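Local structure of excinuclease ABC, subunit A. (Deinococcus radiodurans, 2VF7) at residues 106-120 with 370-382. The protein binds DNA and hydrolyses ATP as a UvrA-type ABC protein, probably recognising DNA damage for excision repair. The protein carries 1 engineered substitution. Sequence-based numbering, arbitrary orientation.
With ADP (adenosine-5'-diphosphate), chain D.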
loop_
_atom_site.group_PDB
_atom_site.type_symbol
_atom_site.label_atom_id
_atom_site.label_comp_id
_atom_site.label_asym_id
_atom_site.label_seq_id
_atom_site.Cartn_x
_atom_site.Cartn_y
_atom_site.Cartn_z
ATOM N N ALA A 106 -15.766 3.891 4.209
ATOM C CA ALA A 106 -15.826 3.903 2.753
ATOM C C ALA A 106 -17.186 3.381 2.303
ATOM O O ALA A 106 -17.882 2.686 3.062
ATOM C CB ALA A 106 -14.710 3.067 2.176
ATOM N N ARG A 107 -17.568 3.734 1.078
ATOM C CA ARG A 107 -18.845 3.323 0.509
ATOM C C ARG A 107 -18.801 1.919 -0.086
ATOM O O ARG A 107 -17.975 1.624 -0.947
ATOM C CB ARG A 107 -19.304 4.327 -0.549
ATOM C CG ARG A 107 -20.002 5.552 0.018
ATOM C CD ARG A 107 -21.405 5.205 0.502
ATOM N NE ARG A 107 -22.355 5.011 -0.595
ATOM C CZ ARG A 107 -23.317 5.875 -0.923
ATOM N NH1 ARG A 107 -23.468 7.002 -0.239
ATOM N NH2 ARG A 107 -24.136 5.610 -1.934
ATOM N N SER A 108 -19.700 1.069 0.399
ATOM C CA SER A 108 -19.925 -0.280 -0.117
ATOM C C SER A 108 -21.399 -0.628 0.003
ATOM O O SER A 108 -22.216 0.201 0.402
ATOM C CB SER A 108 -19.115 -1.321 0.670
ATOM O OG SER A 108 -18.070 -1.897 -0.098
ATOM N N SER A 109 -21.711 -1.872 -0.355
ATOM C CA SER A 109 -23.023 -2.482 -0.186
ATOM C C SER A 109 -22.823 -3.662 0.738
ATOM O O SER A 109 -21.693 -4.060 0.983
ATOM C CB SER A 109 -23.535 -3.011 -1.521
ATOM O OG SER A 109 -22.857 -2.407 -2.600
ATOM N N VAL A 110 -23.912 -4.228 1.240
ATOM C CA VAL A 110 -23.847 -5.458 2.024
ATOM C C VAL A 110 -23.319 -6.627 1.164
ATOM O O VAL A 110 -22.481 -7.421 1.613
ATOM C CB VAL A 110 -25.228 -5.775 2.626
ATOM C CG1 VAL A 110 -25.295 -7.201 3.185
ATOM C CG2 VAL A 110 -25.579 -4.746 3.693
ATOM N N GLY A 111 -23.792 -6.697 -0.078
ATOM C CA GLY A 111 -23.357 -7.702 -1.030
ATOM C C GLY A 111 -21.917 -7.620 -1.501
ATOM O O GLY A 111 -21.404 -8.571 -2.098
ATOM N N SER A 112 -21.262 -6.494 -1.240
ATOM C CA SER A 112 -19.840 -6.346 -1.549
ATOM C C SER A 112 -18.962 -6.768 -0.381
ATOM O O SER A 112 -17.923 -7.392 -0.575
ATOM C CB SER A 112 -19.512 -4.904 -1.921
ATOM O OG SER A 112 -20.447 -4.413 -2.851
ATOM N N VAL A 113 -19.377 -6.410 0.830
ATOM C CA VAL A 113 -18.610 -6.732 2.025
ATOM C C VAL A 113 -18.723 -8.208 2.379
ATOM O O VAL A 113 -17.859 -8.757 3.076
ATOM C CB VAL A 113 -19.013 -5.839 3.238
ATOM C CG1 VAL A 113 -18.101 -6.096 4.444
ATOM C CG2 VAL A 113 -18.934 -4.368 2.862
ATOM N N THR A 114 -19.774 -8.860 1.892
ATOM C CA THR A 114 -19.980 -10.275 2.167
ATOM C C THR A 114 -19.448 -11.141 1.032
ATOM O O THR A 114 -19.404 -12.370 1.157
ATOM C CB THR A 114 -21.453 -10.588 2.469
ATOM O OG1 THR A 114 -22.287 -10.088 1.416
ATOM C CG2 THR A 114 -21.859 -9.940 3.778
ATOM N N THR A 115 -19.024 -10.496 -0.058
ATOM C CA THR A 115 -18.529 -11.172 -1.276
ATOM C C THR A 115 -19.644 -11.743 -2.164
ATOM O O THR A 115 -19.382 -12.156 -3.303
ATOM C CB THR A 115 -17.472 -12.282 -0.966
ATOM O OG1 THR A 115 -16.504 -11.787 -0.026
ATOM C CG2 THR A 115 -16.741 -12.731 -2.253
ATOM N N LEU A 116 -20.882 -11.741 -1.662
ATOM C CA LEU A 116 -22.018 -12.414 -2.330
ATOM C C LEU A 116 -22.345 -11.927 -3.745
ATOM O O LEU A 116 -22.677 -12.731 -4.620
ATOM C CB LEU A 116 -23.282 -12.360 -1.458
ATOM C CG LEU A 116 -23.272 -12.998 -0.061
ATOM C CD1 LEU A 116 -24.609 -12.814 0.625
ATOM C CD2 LEU A 116 -22.909 -14.478 -0.091
ATOM N N SER A 117 -22.260 -10.618 -3.963
ATOM C CA SER A 117 -22.658 -10.019 -5.238
ATOM C C SER A 117 -21.855 -10.556 -6.398
ATOM O O SER A 117 -22.406 -10.744 -7.481
ATOM C CB SER A 117 -22.556 -8.491 -5.198
ATOM O OG SER A 117 -23.459 -7.954 -4.245
ATOM N N ASN A 118 -20.562 -10.799 -6.179
ATOM C CA ASN A 118 -19.721 -11.370 -7.228
ATOM C C ASN A 118 -20.206 -12.758 -7.623
ATOM O O ASN A 118 -20.309 -13.071 -8.815
ATOM C CB ASN A 118 -18.249 -11.434 -6.815
ATOM C CG ASN A 118 -17.356 -12.076 -7.894
ATOM O OD1 ASN A 118 -17.613 -11.953 -9.095
ATOM N ND2 ASN A 118 -16.298 -12.754 -7.456
ATOM N N LEU A 119 -20.523 -13.574 -6.620
ATOM C CA LEU A 119 -20.868 -14.966 -6.852
ATOM C C LEU A 119 -22.165 -15.102 -7.642
ATOM O O LEU A 119 -22.326 -16.048 -8.440
ATOM C CB LEU A 119 -20.926 -15.740 -5.534
ATOM C CG LEU A 119 -19.703 -15.739 -4.599
ATOM C CD1 LEU A 119 -19.989 -16.600 -3.380
ATOM C CD2 LEU A 119 -18.397 -16.182 -5.283
ATOM N N LEU A 120 -23.079 -14.151 -7.444
ATOM C CA LEU A 120 -24.327 -14.151 -8.199
ATOM C C LEU A 120 -24.224 -13.458 -9.564
ATOM O O LEU A 120 -25.165 -13.498 -10.346
ATOM C CB LEU A 120 -25.519 -13.662 -7.354
ATOM C CG LEU A 120 -25.803 -12.210 -6.952
ATOM C CD1 LEU A 120 -26.468 -11.417 -8.080
ATOM C CD2 LEU A 120 -26.691 -12.190 -5.717
ATOM N N TYR A 370 -32.271 -9.752 7.541
ATOM C CA TYR A 370 -33.254 -8.683 7.279
ATOM C C TYR A 370 -32.668 -7.566 6.402
ATOM O O TYR A 370 -33.392 -6.682 5.936
ATOM C CB TYR A 370 -33.790 -8.104 8.600
ATOM C CG TYR A 370 -32.710 -7.477 9.458
ATOM C CD1 TYR A 370 -32.018 -8.228 10.423
ATOM C CD2 TYR A 370 -32.363 -6.136 9.293
ATOM C CE1 TYR A 370 -31.007 -7.643 11.195
ATOM C CE2 TYR A 370 -31.370 -5.553 10.056
ATOM C CZ TYR A 370 -30.697 -6.306 11.001
ATOM O OH TYR A 370 -29.720 -5.699 11.749
ATOM N N LEU A 371 -31.355 -7.613 6.201
ATOM C CA LEU A 371 -30.641 -6.666 5.355
ATOM C C LEU A 371 -30.741 -7.043 3.881
ATOM O O LEU A 371 -30.788 -8.217 3.535
ATOM C CB LEU A 371 -29.161 -6.590 5.772
ATOM C CG LEU A 371 -28.820 -6.021 7.161
ATOM C CD1 LEU A 371 -27.331 -6.144 7.494
ATOM C CD2 LEU A 371 -29.278 -4.574 7.307
ATOM N N GLY A 372 -30.763 -6.040 3.014
ATOM C CA GLY A 372 -30.762 -6.262 1.562
ATOM C C GLY A 372 -29.359 -6.071 1.017
ATOM O O GLY A 372 -28.605 -5.243 1.520
ATOM N N LEU A 373 -28.992 -6.818 -0.016
ATOM C CA LEU A 373 -27.614 -6.726 -0.507
ATOM C C LEU A 373 -27.246 -5.435 -1.270
ATOM O O LEU A 373 -26.075 -5.208 -1.573
ATOM C CB LEU A 373 -27.128 -8.024 -1.197
ATOM C CG LEU A 373 -27.859 -8.928 -2.193
ATOM C CD1 LEU A 373 -26.908 -10.036 -2.570
ATOM C CD2 LEU A 373 -29.132 -9.534 -1.641
ATOM N N ASP A 374 -28.234 -4.575 -1.520
ATOM C CA ASP A 374 -27.982 -3.237 -2.087
ATOM C C ASP A 374 -27.799 -2.153 -1.008
ATOM O O ASP A 374 -27.481 -1.000 -1.311
ATOM C CB ASP A 374 -29.072 -2.847 -3.106
ATOM C CG ASP A 374 -30.484 -2.773 -2.493
ATOM O OD1 ASP A 374 -30.670 -3.094 -1.296
ATOM O OD2 ASP A 374 -31.425 -2.382 -3.228
ATOM N N ARG A 375 -27.980 -2.549 0.250
ATOM C CA ARG A 375 -27.916 -1.655 1.400
ATOM C C ARG A 375 -26.514 -1.102 1.611
ATOM O O ARG A 375 -25.532 -1.860 1.699
ATOM C CB ARG A 375 -28.401 -2.407 2.646
ATOM C CG ARG A 375 -28.206 -1.707 3.972
ATOM C CD ARG A 375 -29.299 -0.710 4.244
ATOM N NE ARG A 375 -29.151 -0.097 5.556
ATOM C CZ ARG A 375 -29.777 -0.507 6.656
ATOM N NH1 ARG A 375 -30.607 -1.541 6.616
ATOM N NH2 ARG A 375 -29.566 0.119 7.806
ATOM N N SER A 376 -26.444 0.227 1.693
ATOM C CA SER A 376 -25.204 0.988 1.830
ATOM C C SER A 376 -24.592 0.840 3.208
ATOM O O SER A 376 -25.297 0.901 4.209
ATOM C CB SER A 376 -25.468 2.472 1.567
ATOM O OG SER A 376 -24.869 2.894 0.356
ATOM N N THR A 377 -23.274 0.678 3.249
ATOM C CA THR A 377 -22.564 0.439 4.501
ATOM C C THR A 377 -22.556 1.588 5.522
ATOM O O THR A 377 -22.471 1.324 6.727
ATOM C CB THR A 377 -21.113 -0.067 4.274
ATOM O OG1 THR A 377 -20.508 0.671 3.213
ATOM C CG2 THR A 377 -21.119 -1.547 3.912
ATOM N N PRO A 378 -22.597 2.853 5.063
ATOM C CA PRO A 378 -22.680 3.925 6.049
ATOM C C PRO A 378 -24.082 4.112 6.663
ATOM O O PRO A 378 -24.236 4.868 7.631
ATOM C CB PRO A 378 -22.273 5.174 5.244
ATOM C CG PRO A 378 -21.790 4.668 3.922
ATOM C CD PRO A 378 -22.508 3.399 3.700
ATOM N N THR A 379 -25.093 3.440 6.114
ATOM C CA THR A 379 -26.426 3.489 6.701
ATOM C C THR A 379 -26.591 2.405 7.774
ATOM O O THR A 379 -27.661 2.272 8.378
ATOM C CB THR A 379 -27.535 3.376 5.635
ATOM O OG1 THR A 379 -27.605 2.033 5.134
ATOM C CG2 THR A 379 -27.292 4.347 4.494
ATOM N N LEU A 380 -25.510 1.662 8.017
ATOM C CA LEU A 380 -25.471 0.555 8.974
ATOM C C LEU A 380 -24.872 0.963 10.332
ATOM O O LEU A 380 -23.878 1.701 10.385
ATOM C CB LEU A 380 -24.638 -0.582 8.377
ATOM C CG LEU A 380 -25.197 -1.881 7.777
ATOM C CD1 LEU A 380 -26.591 -1.752 7.301
ATOM C CD2 LEU A 380 -24.300 -2.331 6.651
ATOM N N SER A 381 -25.448 0.458 11.419
ATOM C CA SER A 381 -24.937 0.721 12.761
ATOM C C SER A 381 -23.563 0.051 12.972
ATOM O O SER A 381 -23.236 -0.933 12.299
ATOM C CB SER A 381 -25.948 0.241 13.802
ATOM O OG SER A 381 -25.984 -1.179 13.904
ATOM N N PRO A 382 -22.735 0.586 13.894
ATOM C CA PRO A 382 -21.415 -0.045 14.148
ATOM C C PRO A 382 -21.473 -1.549 14.448
ATOM O O PRO A 382 -20.543 -2.281 14.101
ATOM C CB PRO A 382 -20.901 0.712 15.372
ATOM C CG PRO A 382 -21.553 2.044 15.281
ATOM C CD PRO A 382 -22.933 1.791 14.722
HETATM P PB ADP D . -33.564 -1.966 14.380
HETATM O O1B ADP D . -32.294 -2.769 14.269
HETATM O O2B ADP D . -33.398 -0.485 14.577
HETATM O O3B ADP D . -34.526 -2.610 15.341
HETATM P PA ADP D . -34.336 -0.913 11.788
HETATM O O1A ADP D . -33.073 -0.900 10.990
HETATM O O2A ADP D . -34.872 0.346 12.390
HETATM O O3A ADP D . -34.275 -2.063 12.924
HETATM O "O5'" ADP D . -35.460 -1.409 10.737
HETATM C "C5'" ADP D . -35.590 -2.777 10.372
HETATM C "C4'" ADP D . -35.940 -2.977 8.906
HETATM O "O4'" ADP D . -35.837 -1.761 8.170
HETATM C "C3'" ADP D . -34.916 -3.923 8.307
HETATM O "O3'" ADP D . -35.559 -4.800 7.384
HETATM C "C2'" ADP D . -33.939 -3.010 7.590
HETATM O "O2'" ADP D . -33.228 -3.650 6.520
HETATM C "C1'" ADP D . -34.835 -1.872 7.141
HETATM N N9 ADP D . -34.052 -0.619 6.999
HETATM C C8 ADP D . -33.666 0.194 8.009
HETATM N N7 ADP D . -32.971 1.262 7.555
HETATM C C5 ADP D . -32.900 1.126 6.211
HETATM C C6 ADP D . -32.303 1.901 5.093
HETATM N N6 ADP D . -31.630 3.051 5.345
HETATM N N1 ADP D . -32.455 1.427 3.832
HETATM C C2 ADP D . -33.116 0.275 3.574
HETATM N N3 ADP D . -33.685 -0.479 4.540
HETATM C C4 ADP D . -33.613 -0.113 5.851
#
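Thr377 holds OG1 between its backbone N and carbonyl carbon (chi1 42°), aimed at Ser108 N, while Val110, with CG1 anti to its backbone N (chi1 167°), turns CG2 against Arg375. These torsions place OG1 and CG2 where the 106-120 segment meets the loop that runs into the ABC signature sequence, here beginning Leu380-Ser381-Pro382 at the start of helix 382-393. The 370-382 loop illustrates how ABC proteins build a nucleotide site from two halves: Gly533, Lys536 and Ser537 of the second P-loop hold the phosphates of ADP, and Tyr370 and Arg375 approach its nucleoside from the signature side. Segment 106-120 packs against this loop away from the nucleotide.

Backbone and side chain of Thr377 both engage Ser108. Thr377 OG1 accepts from Ser108 N at 3.0 Å, and Thr377 N donates to Ser108 O at 3.1 Å. Next comes a single beta bridge between Ser109 and Ser376, after which Gly111 N, at the start of helix 110-113, bonds to Leu373 O at 3.1 Å. Apolar side chains pack beside this backbone seam. Val110 CG2 meets Arg375 CB at 3.8 Å and also touches Leu380, while Leu388 of helix 382-393 covers the valine too. Leu120 and Leu373 reach tip to tip, Leu120 CD2 to Leu373 CD1, at 3.8 Å. At the more exposed end, Arg107 crosses Pro378 at about a right angle, Arg107 CD lying 3.5 Å from Pro378 CG.

Beyond this seam, the Arg375 guanidinium lies between adenine C5 over the centre of one face and Leu380 CD1 over the opposite face. Thr379 fixes its rotation from the edge: Arg375 NE donates to Thr379 OG1 at 2.7 Å, and Arg375 NH2 donates to Thr379 O at 2.9 Å, with both acceptors close to the guanidinium plane.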